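PDB 3K69: putative transcription regulator from Lactobacillus plantarum, which probably binds DNA through a winged helix-turn-helix domain and regulates transcription as a dimer. Local coordinates for residues Leu9-Ser12 and Val13-Ser17; Val126-Arg129 and Gln130-Ala133; Phe138-Ala141 and Asp142-Ala145; His150-Phe153 and Leu154-Gln158. All coordinates share one frame; numbering follows the deposited sequence.

The four contacts follow one another along the chain. None nests in or crosses another, and none closes a long loop, because each is local, within one helix or at its N-terminal cap. Contact 1 lies in helix 9-22, buried among helices 31-38, 46-54 and 79-86. Contact 2 sits far along the long helix 111-136. Contact 3 starts helix 140-148, and contact 4 starts the last helix, 152-160. Contacts 1 and 3 touch where V15 CG1 meets L143 CD2. Contacts 3 and 4 touch where L143 CA meets F153 CZ. Helix 140-148 thus touches both helix 9-22 and helix 152-160. All four contacts reach the second subunit, contact 3 through L143 alone.

Contact 1 (Leu9-Ser12 and Val13-Ser17); sequences LDFS and VAVHS
S12 O accepts from H16 N at 2.8 Å, the shortest bond between 9-12 and 13-17. The two segments are successive turns of helix 9-22. This helix packs against helices 31-38 and 46-54, consistent with a winged helix-turn-helix domain. Regular i to i+4 backbone bonds also run from V13 N to L9 O, A14 N to D10 O, and V15 N to F11 O. The last is nearly straight, with an N-H...O angle of 176°.

On one side of the helix V15 reaches back over F11. V15 CG1 lies trans to its backbone N (chi1 172°). That leaves CG2 beside the N and turned to the previous turn. V15 CG2 sits over one face of the F11 ring, 3.8 Å from the centroid, in a CH-pi contact. The methyl is shifted toward the rim of the ring, and its nearest ring atom is F11 CZ at 3.7 Å. Y83 and L82 of helix 79-86 also pack on F11.

V13 also turns its CG2 back toward the previous turn, where it makes a looser apolar contact, 4.2 Å from L9 CG. S12 OG and H16 ND1 both bond to T98 OG1 of the second subunit, so this side of the helix faces the dimer partner. Two donors hold V13 O from opposite faces of its carbonyl plane: S17 N at 2.9 Å and S17 OG at 2.8 Å.

Contact 2 (Val126-Arg129 and Gln130-Ala133); sequences VADR and QYRA
V126 O takes a backbone bond from Q130 N at 3.1 Å. It is one of the i to i+4 bonds of the long helix 111-136, which packs against the second subunit here. V126 and Q130 both touch Y134 of that subunit. A127 O accepts from Y131 N in the same pattern.

D128 carries the side-chain contact, an i to i+4 salt bridge to R132. Its CG is trans to the backbone N (chi1 -174°), which sends the carboxylate along the helix to the next turn. R132 stretches out to meet it, extended from CG to NE. D128 OD2 receives R132 NE at 2.7 Å, on the syn side of the carboxylate and at the edge of the guanidinium. The bond is bent, with an N-H...O angle of 141°, and the two flat groups are turned 60° from each other. A water bridges D128 OD2 and R132 NH2, weakly at both ends. The rest of the guanidinium is held by D84, through a salt bridge at NH1, and by I87 O at NH2.

R129 turns to the dimer partner, where its NE forms a salt bridge with E157 of the second subunit. R129 O accepts from A133 N at 2.9 Å, and A133 CB lies 3.4 Å from the same oxygen.

Contact 3 (Phe138-Ala141 and Asp142-Ala145); sequences FTMA and DLQA
Two first torsions bring T139 and D142 together. T139 OG1 stands between its backbone N and carbonyl carbon (chi1 72°), facing into the first turn. D142 CG lies beside its own backbone N (chi1 -62°), and this turn carries OD2 back to the N-H of T139. The pair forms a capping box at the start of helix 140-148, with T139 as N-cap.

The two halves differ in strength. T139 N donates to D142 OD2 at 2.7 Å, meeting the anti lone pair. In return T139 OG1 accepts from D142 N at 3.4 Å and from A141 N at 3.0 Å, both weak. D142 OD2 also lies at the edge of the F138 ring, in its plane, 3.9 Å from F138 CD1. Ring and carboxylate planes are 77° apart.

On the other side of the helix SE of M140, a selenomethionine, lies 4.4 Å from L143 CD1. Both residues pack on L19 of helix 9-22. A water bridges A141 O and Q144 OE1, and Q144 NE2 bonds to D22.

D142 thus holds its carboxylate at the helix N terminus, on the N-H of the N-cap residue. The negative charge is probably stabilised there by the helix dipole.

Contact 4 (His150-Phe153 and Leu154-Gln158); sequences HGTF and LQHEQ
T152 and H156, one turn apart, share both a backbone bond and a side-chain contact in the first turns of helix 152-160. Three backbone bonds join the segments. Q155 N donates to G151 O at 2.9 Å, H156 N to T152 O at 3.0 Å, and E157 N to F153 O at 3.1 Å. G151 holds the N-cap position with a positive phi of 93°. A CB at these angles would press on H150 O, so the turn suits a residue without one.

Side-chain polar bonds go to residues nearby. T152 OG1 bonds to H149 O, and Q155 NE2 to D159 OD1. F153 N, in the first turn, donates to D146 OD1.

Between the two segments side chains meet mainly at T152 and H156. They lie alongside each other and point the same way. T152 CG2 meets the imidazole at H156 NE2, 3.7 Å away. H156 CG lies beside its backbone N (chi1 -73°), which folds the ring back along the previous turn. H156 CD2 comes 3.2 Å from T152 O, at an oblique angle to the ring. The F153 ring is a looser neighbour, with F153 CD1 4.3 Å from H156 CD2. F138 joins these two rings: it meets F153 edge-to-face and H156 with planes about 35° apart.

Other side chains meet the second subunit: F153 packs on L123, L154 on D122 and E157 on V126, all on helix 111-136 of that chain. This is the N-terminal start of a C-terminal helix that lies across the dimer interface on the partner's long helix.

Contact 1 (Leu9-Ser12 and Val13-Ser17)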
ATOM      1  N   LEU A   9       8.260   0.871   8.180  1.00 24.51           N
ATOM      2  CA  LEU A   9       8.383   0.810   9.652  1.00 24.90           C
ATOM      3  C   LEU A   9       8.415   2.217  10.311  1.00 20.59           C
ATOM      4  O   LEU A   9       8.111   2.381  11.511  1.00 17.50           O
ATOM      5  CB  LEU A   9       9.614   0.005  10.038  1.00 23.18           C
ATOM      6  CG  LEU A   9       9.850  -0.396  11.494  1.00 26.19           C
ATOM      7  CD1 LEU A   9       8.648  -1.132  12.170  1.00 19.81           C
ATOM      8  CD2 LEU A   9      11.089  -1.261  11.509  1.00 22.62           C
ATOM      9  N   ASP A  10       8.724   3.227   9.509  1.00 18.97           N
ATOM     10  CA  ASP A  10       8.903   4.573  10.020  1.00 18.33           C
ATOM     11  C   ASP A  10       7.630   5.126  10.637  1.00 15.45           C
ATOM     12  O   ASP A  10       7.727   5.903  11.561  1.00 17.56           O
ATOM     13  CB  ASP A  10       9.375   5.533   8.921  1.00 20.60           C
ATOM     14  CG  ASP A  10      10.859   5.329   8.556  1.00 29.34           C
ATOM     15  OD1 ASP A  10      11.560   4.611   9.293  1.00 34.14           O
ATOM     16  OD2 ASP A  10      11.327   5.886   7.551  1.00 32.01           O
ATOM     17  N   PHE A  11       6.462   4.833  10.046  1.00 15.05           N
ATOM     18  CA  PHE A  11       5.213   5.313  10.607  1.00 16.04           C
ATOM     19  C   PHE A  11       5.047   4.814  12.059  1.00 16.24           C
ATOM     20  O   PHE A  11       4.782   5.607  12.988  1.00 15.81           O
ATOM     21  CB  PHE A  11       4.015   4.896   9.751  1.00 18.10           C
ATOM     22  CG  PHE A  11       2.656   5.350  10.321  1.00 16.47           C
ATOM     23  CD1 PHE A  11       2.317   6.694  10.342  1.00 15.13           C
ATOM     24  CD2 PHE A  11       1.734   4.442  10.768  1.00 18.55           C
ATOM     25  CE1 PHE A  11       1.104   7.113  10.854  1.00 22.51           C
ATOM     26  CE2 PHE A  11       0.498   4.855  11.237  1.00 22.19           C
ATOM     27  CZ  PHE A  11       0.194   6.203  11.284  1.00 18.87           C
ATOM     28  N   SER A  12       5.199   3.512  12.256  1.00 17.80           N
ATOM     29  CA  SER A  12       5.119   2.938  13.608  1.00 17.91           C
ATOM     30  C   SER A  12       6.165   3.502  14.553  1.00 17.16           C
ATOM     31  O   SER A  12       5.884   3.758  15.707  1.00 17.51           O
ATOM     32  CB  SER A  12       5.235   1.411  13.547  1.00 20.55           C
ATOM     33  OG  SER A  12       5.125   0.808  14.848  1.00 16.78           O
ATOM     34  N   VAL A  13       7.387   3.698  14.073  1.00 16.14           N
ATOM     35  CA  VAL A  13       8.433   4.322  14.889  1.00 18.81           C
ATOM     36  C   VAL A  13       7.970   5.691  15.381  1.00 20.32           C
ATOM     37  O   VAL A  13       8.151   5.999  16.544  1.00 20.66           O
ATOM     38  CB  VAL A  13       9.762   4.433  14.142  1.00 20.42           C
ATOM     39  CG1 VAL A  13      10.794   5.264  14.963  1.00 18.36           C
ATOM     40  CG2 VAL A  13      10.289   3.033  13.859  1.00 16.39           C
ATOM     41  N   ALA A  14       7.347   6.487  14.497  1.00 20.01           N
ATOM     42  CA  ALA A  14       6.847   7.805  14.873  1.00 19.02           C
ATOM     43  C   ALA A  14       5.664   7.730  15.836  1.00 17.13           C
ATOM     44  O   ALA A  14       5.670   8.398  16.835  1.00 17.65           O
ATOM     45  CB  ALA A  14       6.496   8.612  13.682  1.00 14.89           C
ATOM     46  N   VAL A  15       4.680   6.905  15.534  1.00 16.49           N
ATOM     47  CA  VAL A  15       3.576   6.689  16.419  1.00 16.74           C
ATOM     48  C   VAL A  15       4.019   6.252  17.799  1.00 15.44           C
ATOM     49  O   VAL A  15       3.635   6.857  18.805  1.00 17.15           O
ATOM     50  CB  VAL A  15       2.567   5.654  15.831  1.00 18.07           C
ATOM     51  CG1 VAL A  15       1.533   5.297  16.837  1.00 20.05           C
ATOM     52  CG2 VAL A  15       1.880   6.179  14.525  1.00 11.78           C
ATOM     53  N   HIS A  16       4.821   5.202  17.842  1.00 15.87           N
ATOM     54  CA  HIS A  16       5.307   4.647  19.100  1.00 17.62           C
ATOM     55  C   HIS A  16       6.141   5.699  19.898  1.00 17.34           C
ATOM     56  O   HIS A  16       5.975   5.854  21.126  1.00 15.18           O
ATOM     57  CB  HIS A  16       6.101   3.379  18.802  1.00 19.11           C
ATOM     58  CG  HIS A  16       6.319   2.505  19.979  1.00 24.84           C
ATOM     59  ND1 HIS A  16       6.467   1.136  19.871  1.00 26.87           N
ATOM     60  CD2 HIS A  16       6.419   2.798  21.302  1.00 34.68           C
ATOM     61  CE1 HIS A  16       6.658   0.629  21.079  1.00 32.66           C
ATOM     62  NE2 HIS A  16       6.621   1.616  21.964  1.00 29.96           N
ATOM     63  N   SER A  17       6.988   6.464  19.195  1.00 18.81           N
ATOM     64  CA  SER A  17       7.808   7.471  19.852  1.00 16.98           C
ATOM     65  C   SER A  17       6.960   8.605  20.447  1.00 17.10           C
ATOM     66  O   SER A  17       7.169   9.019  21.603  1.00 14.87           O
ATOM     67  CB  SER A  17       8.876   8.022  18.882  1.00 18.45           C
ATOM     68  OG  SER A  17       9.812   7.014  18.518  1.00 19.59           O
TER

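Contact 2 (Val126-Arg129 and Gln130-Ala133)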
ATOM      1  N   VAL A 126      -4.607   7.340  -7.884  1.00 17.63           N
ATOM      2  CA  VAL A 126      -5.927   7.561  -7.314  1.00 14.86           C
ATOM      3  C   VAL A 126      -6.186   6.626  -6.109  1.00 18.34           C
ATOM      4  O   VAL A 126      -6.729   7.057  -5.075  1.00 15.46           O
ATOM      5  CB  VAL A 126      -7.046   7.426  -8.411  1.00 13.68           C
ATOM      6  CG1 VAL A 126      -8.411   7.546  -7.789  1.00 13.49           C
ATOM      7  CG2 VAL A 126      -6.838   8.531  -9.526  1.00 10.16           C
ATOM      8  N   ALA A 127      -5.828   5.342  -6.266  1.00 17.20           N
ATOM      9  CA  ALA A 127      -6.028   4.347  -5.228  1.00 17.21           C
ATOM     10  C   ALA A 127      -5.240   4.768  -4.004  1.00 16.20           C
ATOM     11  O   ALA A 127      -5.739   4.676  -2.907  1.00 16.79           O
ATOM     12  CB  ALA A 127      -5.567   2.914  -5.702  1.00 15.96           C
ATOM     13  N   ASP A 128      -4.009   5.230  -4.193  1.00 16.25           N
ATOM     14  CA  ASP A 128      -3.188   5.641  -3.057  1.00 18.34           C
ATOM     15  C   ASP A 128      -3.790   6.882  -2.335  1.00 16.54           C
ATOM     16  O   ASP A 128      -3.754   6.955  -1.103  1.00 13.71           O
ATOM     17  CB  ASP A 128      -1.736   5.886  -3.472  1.00 20.75           C
ATOM     18  CG  ASP A 128      -0.845   6.164  -2.274  1.00 21.93           C
ATOM     19  OD1 ASP A 128      -0.585   5.216  -1.504  1.00 35.42           O
ATOM     20  OD2 ASP A 128      -0.452   7.335  -2.127  1.00 32.65           O
ATOM     21  N   ARG A 129      -4.426   7.789  -3.068  1.00 13.30           N
ATOM     22  CA  ARG A 129      -5.102   8.911  -2.412  1.00 17.25           C
ATOM     23  C   ARG A 129      -6.258   8.423  -1.560  1.00 19.02           C
ATOM     24  O   ARG A 129      -6.465   8.934  -0.480  1.00 19.19           O
ATOM     25  CB  ARG A 129      -5.560   9.980  -3.419  1.00 14.54           C
ATOM     26  CG  ARG A 129      -4.397  10.844  -3.829  1.00 17.54           C
ATOM     27  CD  ARG A 129      -4.829  12.088  -4.489  1.00 23.49           C
ATOM     28  NE  ARG A 129      -5.278  11.865  -5.861  1.00 22.94           N
ATOM     29  CZ  ARG A 129      -4.509  12.021  -6.936  1.00 20.73           C
ATOM     30  NH1 ARG A 129      -3.231  12.323  -6.819  1.00 16.46           N
ATOM     31  NH2 ARG A 129      -5.015  11.814  -8.134  1.00 21.00           N
ATOM     32  N   GLN A 130      -6.992   7.415  -2.037  1.00 18.55           N
ATOM     33  CA  GLN A 130      -8.107   6.846  -1.267  1.00 19.57           C
ATOM     34  C   GLN A 130      -7.576   6.167   0.011  1.00 19.29           C
ATOM     35  O   GLN A 130      -8.142   6.318   1.091  1.00 20.53           O
ATOM     36  CB  GLN A 130      -8.933   5.903  -2.141  1.00 19.03           C
ATOM     37  CG  GLN A 130      -9.997   5.109  -1.363  1.00 25.24           C
ATOM     38  CD  GLN A 130     -11.224   4.736  -2.190  1.00 27.76           C
ATOM     39  OE1 GLN A 130     -11.672   5.531  -3.032  1.00 40.81           O
ATOM     40  NE2 GLN A 130     -11.795   3.522  -1.936  1.00 29.68           N
ATOM     41  N   TYR A 131      -6.438   5.504  -0.098  1.00 18.30           N
ATOM     42  CA  TYR A 131      -5.765   4.908   1.060  1.00 19.35           C
ATOM     43  C   TYR A 131      -5.382   5.955   2.078  1.00 18.99           C
ATOM     44  O   TYR A 131      -5.673   5.818   3.287  1.00 18.13           O
ATOM     45  CB  TYR A 131      -4.531   4.111   0.606  1.00 19.71           C
ATOM     46  CG  TYR A 131      -3.727   3.469   1.710  1.00 18.70           C
ATOM     47  CD1 TYR A 131      -4.231   2.414   2.407  1.00 19.12           C
ATOM     48  CD2 TYR A 131      -2.438   3.905   2.023  1.00 16.11           C
ATOM     49  CE1 TYR A 131      -3.499   1.798   3.421  1.00 19.03           C
ATOM     50  CE2 TYR A 131      -1.716   3.323   3.029  1.00 20.64           C
ATOM     51  CZ  TYR A 131      -2.255   2.269   3.742  1.00 22.43           C
ATOM     52  OH  TYR A 131      -1.584   1.648   4.767  1.00 24.22           O
ATOM     53  N   ARG A 132      -4.719   7.010   1.604  1.00 20.59           N
ATOM     54  CA  ARG A 132      -4.191   8.036   2.487  1.00 17.92           C
ATOM     55  C   ARG A 132      -5.310   8.852   3.124  1.00 19.83           C
ATOM     56  O   ARG A 132      -5.195   9.209   4.297  1.00 19.79           O
ATOM     57  CB  ARG A 132      -3.168   8.899   1.759  1.00 21.26           C
ATOM     58  CG  ARG A 132      -1.864   8.181   1.494  1.00 18.67           C
ATOM     59  CD  ARG A 132      -0.912   8.971   0.600  1.00 19.92           C
ATOM     60  NE  ARG A 132       0.278   8.150   0.370  1.00 23.81           N
ATOM     61  CZ  ARG A 132       1.382   8.186   1.112  1.00 25.55           C
ATOM     62  NH1 ARG A 132       1.506   9.036   2.129  1.00 23.34           N
ATOM     63  NH2 ARG A 132       2.381   7.367   0.814  1.00 24.80           N
ATOM     64  N   ALA A 133      -6.414   9.050   2.393  1.00 16.96           N
ATOM     65  CA  ALA A 133      -7.653   9.693   2.923  1.00 18.77           C
ATOM     66  C   ALA A 133      -8.140   9.012   4.201  1.00 19.23           C
ATOM     67  O   ALA A 133      -8.674   9.664   5.097  1.00 21.08           O
ATOM     68  CB  ALA A 133      -8.821   9.711   1.836  1.00 16.05           C
TER
HETATM   69  O   HOH W   1       2.362   6.670  -2.525  1.00 34.54           O

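Contact 3 (Phe138-Ala141 and Asp142-Ala145)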
ATOM      1  N   PHE A 138      -8.445  10.801  11.196  1.00 15.49           N
ATOM      2  CA  PHE A 138      -8.131  10.592  12.611  1.00 16.35           C
ATOM      3  C   PHE A 138      -6.978  11.431  13.074  1.00 14.84           C
ATOM      4  O   PHE A 138      -6.202  11.959  12.262  1.00 18.00           O
ATOM      5  CB  PHE A 138      -7.754   9.129  12.896  1.00 15.79           C
ATOM      6  CG  PHE A 138      -8.799   8.152  12.458  1.00 18.50           C
ATOM      7  CD1 PHE A 138     -10.023   8.102  13.096  1.00 17.49           C
ATOM      8  CD2 PHE A 138      -8.583   7.338  11.375  1.00 15.69           C
ATOM      9  CE1 PHE A 138     -11.019   7.215  12.661  1.00 23.23           C
ATOM     10  CE2 PHE A 138      -9.572   6.484  10.933  1.00 19.78           C
ATOM     11  CZ  PHE A 138     -10.778   6.413  11.595  1.00 19.95           C
ATOM     12  N   THR A 139      -6.829  11.466  14.399  1.00 15.25           N
ATOM     13  CA  THR A 139      -5.687  12.086  15.051  1.00 17.63           C
ATOM     14  C   THR A 139      -4.987  11.065  15.906  1.00 17.90           C
ATOM     15  O   THR A 139      -5.472   9.968  16.107  1.00 18.88           O
ATOM     16  CB  THR A 139      -6.059  13.284  15.971  1.00 15.54           C
ATOM     17  OG1 THR A 139      -6.708  12.804  17.150  1.00 19.01           O
ATOM     18  CG2 THR A 139      -6.928  14.321  15.257  1.00 16.57           C
HETATM   19  N   MSE A 140      -3.841  11.477  16.434  1.00 21.07           N
HETATM   20  CA  MSE A 140      -3.121  10.682  17.411  1.00 20.71           C
HETATM   21  C   MSE A 140      -3.941  10.438  18.678  1.00 17.89           C
HETATM   22  O   MSE A 140      -3.688   9.443  19.351  1.00 15.81           O
HETATM   23  CB  MSE A 140      -1.776  11.355  17.783  1.00 19.55           C
HETATM   24  CG  MSE A 140      -0.641  11.134  16.781  1.00 24.98           C
HETATM   25 SE   MSE A 140      -0.106   9.245  16.581  0.75 22.89          SE
HETATM   26  CE  MSE A 140       0.532   8.910  18.468  1.00 19.19           C
ATOM     27  N   ALA A 141      -4.895  11.332  19.016  1.00 16.31           N
ATOM     28  CA  ALA A 141      -5.775  11.109  20.150  1.00 17.36           C
ATOM     29  C   ALA A 141      -6.716   9.932  19.867  1.00 16.84           C
ATOM     30  O   ALA A 141      -7.023   9.176  20.747  1.00 18.80           O
ATOM     31  CB  ALA A 141      -6.597  12.405  20.488  1.00 17.06           C
ATOM     32  N   ASP A 142      -7.197   9.805  18.629  1.00 19.36           N
ATOM     33  CA  ASP A 142      -7.974   8.617  18.212  1.00 18.75           C
ATOM     34  C   ASP A 142      -7.116   7.366  18.340  1.00 18.88           C
ATOM     35  O   ASP A 142      -7.595   6.322  18.747  1.00 16.13           O
ATOM     36  CB  ASP A 142      -8.454   8.756  16.767  1.00 20.10           C
ATOM     37  CG  ASP A 142      -9.395   9.941  16.569  1.00 20.93           C
ATOM     38  OD1 ASP A 142     -10.400   9.999  17.280  1.00 23.34           O
ATOM     39  OD2 ASP A 142      -9.138  10.815  15.711  1.00 20.45           O
ATOM     40  N   LEU A 143      -5.833   7.459  17.980  1.00 20.74           N
ATOM     41  CA  LEU A 143      -4.979   6.284  18.020  1.00 18.76           C
ATOM     42  C   LEU A 143      -4.738   5.876  19.460  1.00 17.84           C
ATOM     43  O   LEU A 143      -4.814   4.710  19.794  1.00 17.76           O
ATOM     44  CB  LEU A 143      -3.667   6.477  17.249  1.00 16.20           C
ATOM     45  CG  LEU A 143      -2.791   5.223  17.004  1.00 21.99           C
ATOM     46  CD1 LEU A 143      -2.002   5.365  15.705  1.00 19.37           C
ATOM     47  CD2 LEU A 143      -1.855   4.919  18.181  1.00 16.76           C
ATOM     48  N   GLN A 144      -4.470   6.840  20.309  1.00 19.90           N
ATOM     49  CA  GLN A 144      -4.360   6.579  21.741  1.00 19.49           C
ATOM     50  C   GLN A 144      -5.628   6.016  22.360  1.00 18.88           C
ATOM     51  O   GLN A 144      -5.553   5.117  23.218  1.00 19.06           O
ATOM     52  CB  GLN A 144      -3.947   7.833  22.469  1.00 19.76           C
ATOM     53  CG  GLN A 144      -3.741   7.587  23.961  1.00 28.27           C
ATOM     54  CD  GLN A 144      -3.030   8.747  24.588  1.00 28.61           C
ATOM     55  OE1 GLN A 144      -3.600   9.812  24.674  1.00 30.90           O
ATOM     56  NE2 GLN A 144      -1.781   8.561  24.985  1.00 28.68           N
ATOM     57  N   ALA A 145      -6.790   6.528  21.938  1.00 16.81           N
ATOM     58  CA  ALA A 145      -8.094   5.925  22.295  1.00 17.15           C
ATOM     59  C   ALA A 145      -8.212   4.424  21.985  1.00 17.69           C
ATOM     60  O   ALA A 145      -8.693   3.655  22.814  1.00 18.30           O
ATOM     61  CB  ALA A 145      -9.260   6.710  21.644  1.00 17.36           C
TER
HETATM   62  O   HOH W   2      -6.624  10.214  23.660  1.00 46.50           O

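Contact 4 (His150-Phe153 and Leu154-Gln158)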
ATOM      1  N   HIS A 150      -9.400  -1.268  22.823  1.00 15.91           N
ATOM      2  CA  HIS A 150      -9.213  -1.953  21.556  1.00 16.49           C
ATOM      3  C   HIS A 150     -10.534  -2.131  20.822  1.00 16.62           C
ATOM      4  O   HIS A 150     -11.569  -2.243  21.436  1.00 17.98           O
ATOM      5  CB  HIS A 150      -8.502  -3.309  21.756  1.00 14.10           C
ATOM      6  CG  HIS A 150      -7.052  -3.160  22.080  1.00 18.14           C
ATOM      7  ND1 HIS A 150      -6.155  -2.631  21.187  1.00 15.32           N
ATOM      8  CD2 HIS A 150      -6.357  -3.391  23.218  1.00 17.73           C
ATOM      9  CE1 HIS A 150      -4.960  -2.586  21.742  1.00 17.58           C
ATOM     10  NE2 HIS A 150      -5.056  -3.032  22.978  1.00 16.77           N
ATOM     11  N   GLY A 151     -10.463  -2.117  19.497  1.00 17.02           N
ATOM     12  CA  GLY A 151     -11.615  -2.291  18.635  1.00 18.21           C
ATOM     13  C   GLY A 151     -12.254  -0.988  18.225  1.00 18.18           C
ATOM     14  O   GLY A 151     -13.282  -0.992  17.557  1.00 17.36           O
ATOM     15  N   THR A 152     -11.666   0.134  18.630  1.00 19.64           N
ATOM     16  CA  THR A 152     -12.233   1.462  18.307  1.00 21.04           C
ATOM     17  C   THR A 152     -12.170   1.759  16.792  1.00 20.32           C
ATOM     18  O   THR A 152     -13.118   2.237  16.211  1.00 18.11           O
ATOM     19  CB  THR A 152     -11.514   2.571  19.150  1.00 22.93           C
ATOM     20  OG1 THR A 152     -11.912   2.455  20.527  1.00 21.73           O
ATOM     21  CG2 THR A 152     -11.833   3.964  18.654  1.00 25.42           C
ATOM     22  N   PHE A 153     -11.053   1.453  16.144  1.00 17.58           N
ATOM     23  CA  PHE A 153     -10.971   1.597  14.687  1.00 17.91           C
ATOM     24  C   PHE A 153     -11.892   0.644  13.968  1.00 18.20           C
ATOM     25  O   PHE A 153     -12.470   1.018  12.944  1.00 16.34           O
ATOM     26  CB  PHE A 153      -9.526   1.447  14.163  1.00 18.40           C
ATOM     27  CG  PHE A 153      -8.654   2.587  14.525  1.00 15.84           C
ATOM     28  CD1 PHE A 153      -8.926   3.868  14.047  1.00 13.86           C
ATOM     29  CD2 PHE A 153      -7.508   2.395  15.293  1.00 23.49           C
ATOM     30  CE1 PHE A 153      -8.119   4.944  14.405  1.00 20.34           C
ATOM     31  CE2 PHE A 153      -6.693   3.467  15.630  1.00 17.16           C
ATOM     32  CZ  PHE A 153      -6.993   4.735  15.184  1.00 23.11           C
ATOM     33  N   LEU A 154     -12.038  -0.567  14.500  1.00 18.60           N
ATOM     34  CA  LEU A 154     -12.904  -1.568  13.881  1.00 18.08           C
ATOM     35  C   LEU A 154     -14.367  -1.135  13.949  1.00 17.46           C
ATOM     36  O   LEU A 154     -15.098  -1.299  12.989  1.00 19.54           O
ATOM     37  CB  LEU A 154     -12.716  -2.960  14.494  1.00 18.59           C
ATOM     38  CG  LEU A 154     -11.355  -3.638  14.268  1.00 17.84           C
ATOM     39  CD1 LEU A 154     -11.220  -4.942  15.085  1.00 16.52           C
ATOM     40  CD2 LEU A 154     -11.083  -3.864  12.741  1.00 15.91           C
ATOM     41  N   GLN A 155     -14.761  -0.566  15.088  1.00 17.42           N
ATOM     42  CA  GLN A 155     -16.104  -0.015  15.279  1.00 20.22           C
ATOM     43  C   GLN A 155     -16.377   1.179  14.362  1.00 20.13           C
ATOM     44  O   GLN A 155     -17.429   1.245  13.744  1.00 23.21           O
ATOM     45  CB  GLN A 155     -16.331   0.343  16.742  1.00 18.36           C
ATOM     46  CG  GLN A 155     -17.770   0.714  17.081  1.00 28.50           C
ATOM     47  CD  GLN A 155     -18.769  -0.381  16.723  1.00 32.26           C
ATOM     48  OE1 GLN A 155     -18.748  -1.474  17.303  1.00 39.97           O
ATOM     49  NE2 GLN A 155     -19.646  -0.094  15.759  1.00 31.29           N
ATOM     50  N   HIS A 156     -15.424   2.089  14.230  1.00 17.80           N
ATOM     51  CA  HIS A 156     -15.534   3.204  13.260  1.00 19.86           C
ATOM     52  C   HIS A 156     -15.797   2.680  11.821  1.00 20.31           C
ATOM     53  O   HIS A 156     -16.595   3.238  11.085  1.00 19.49           O
ATOM     54  CB  HIS A 156     -14.249   4.060  13.239  1.00 20.78           C
ATOM     55  CG  HIS A 156     -14.036   4.954  14.437  1.00 30.64           C
ATOM     56  ND1 HIS A 156     -15.031   5.737  14.990  1.00 26.75           N
ATOM     57  CD2 HIS A 156     -12.900   5.261  15.123  1.00 33.48           C
ATOM     58  CE1 HIS A 156     -14.527   6.452  15.983  1.00 35.52           C
ATOM     59  NE2 HIS A 156     -13.236   6.185  16.085  1.00 27.68           N
ATOM     60  N   GLU A 157     -15.093   1.614  11.408  1.00 21.83           N
ATOM     61  CA  GLU A 157     -15.336   0.991  10.105  1.00 19.84           C
ATOM     62  C   GLU A 157     -16.781   0.457  10.002  1.00 24.95           C
ATOM     63  O   GLU A 157     -17.500   0.726   9.026  1.00 25.48           O
ATOM     64  CB  GLU A 157     -14.374  -0.152   9.873  1.00 19.23           C
ATOM     65  CG  GLU A 157     -14.427  -0.730   8.473  1.00 17.27           C
ATOM     66  CD  GLU A 157     -13.534  -1.933   8.268  1.00 18.24           C
ATOM     67  OE1 GLU A 157     -13.384  -2.759   9.191  1.00 18.51           O
ATOM     68  OE2 GLU A 157     -13.000  -2.083   7.150  1.00 24.22           O
ATOM     69  N   GLN A 158     -17.197  -0.316  10.993  1.00 25.00           N
ATOM     70  CA  GLN A 158     -18.598  -0.784  11.024  1.00 27.68           C
ATOM     71  C   GLN A 158     -19.565   0.387  10.901  1.00 28.50           C
ATOM     72  O   GLN A 158     -20.479   0.331  10.098  1.00 30.19           O
ATOM     73  CB  GLN A 158     -18.916  -1.568  12.299  1.00 26.37           C
ATOM     74  CG  GLN A 158     -18.185  -2.880  12.420  1.00 32.62           C
ATOM     75  CD  GLN A 158     -18.361  -3.752  11.188  1.00 42.36           C
ATOM     76  OE1 GLN A 158     -19.468  -4.260  10.916  1.00 35.82           O
ATOM     77  NE2 GLN A 158     -17.276  -3.918  10.420  1.00 31.68           N
TER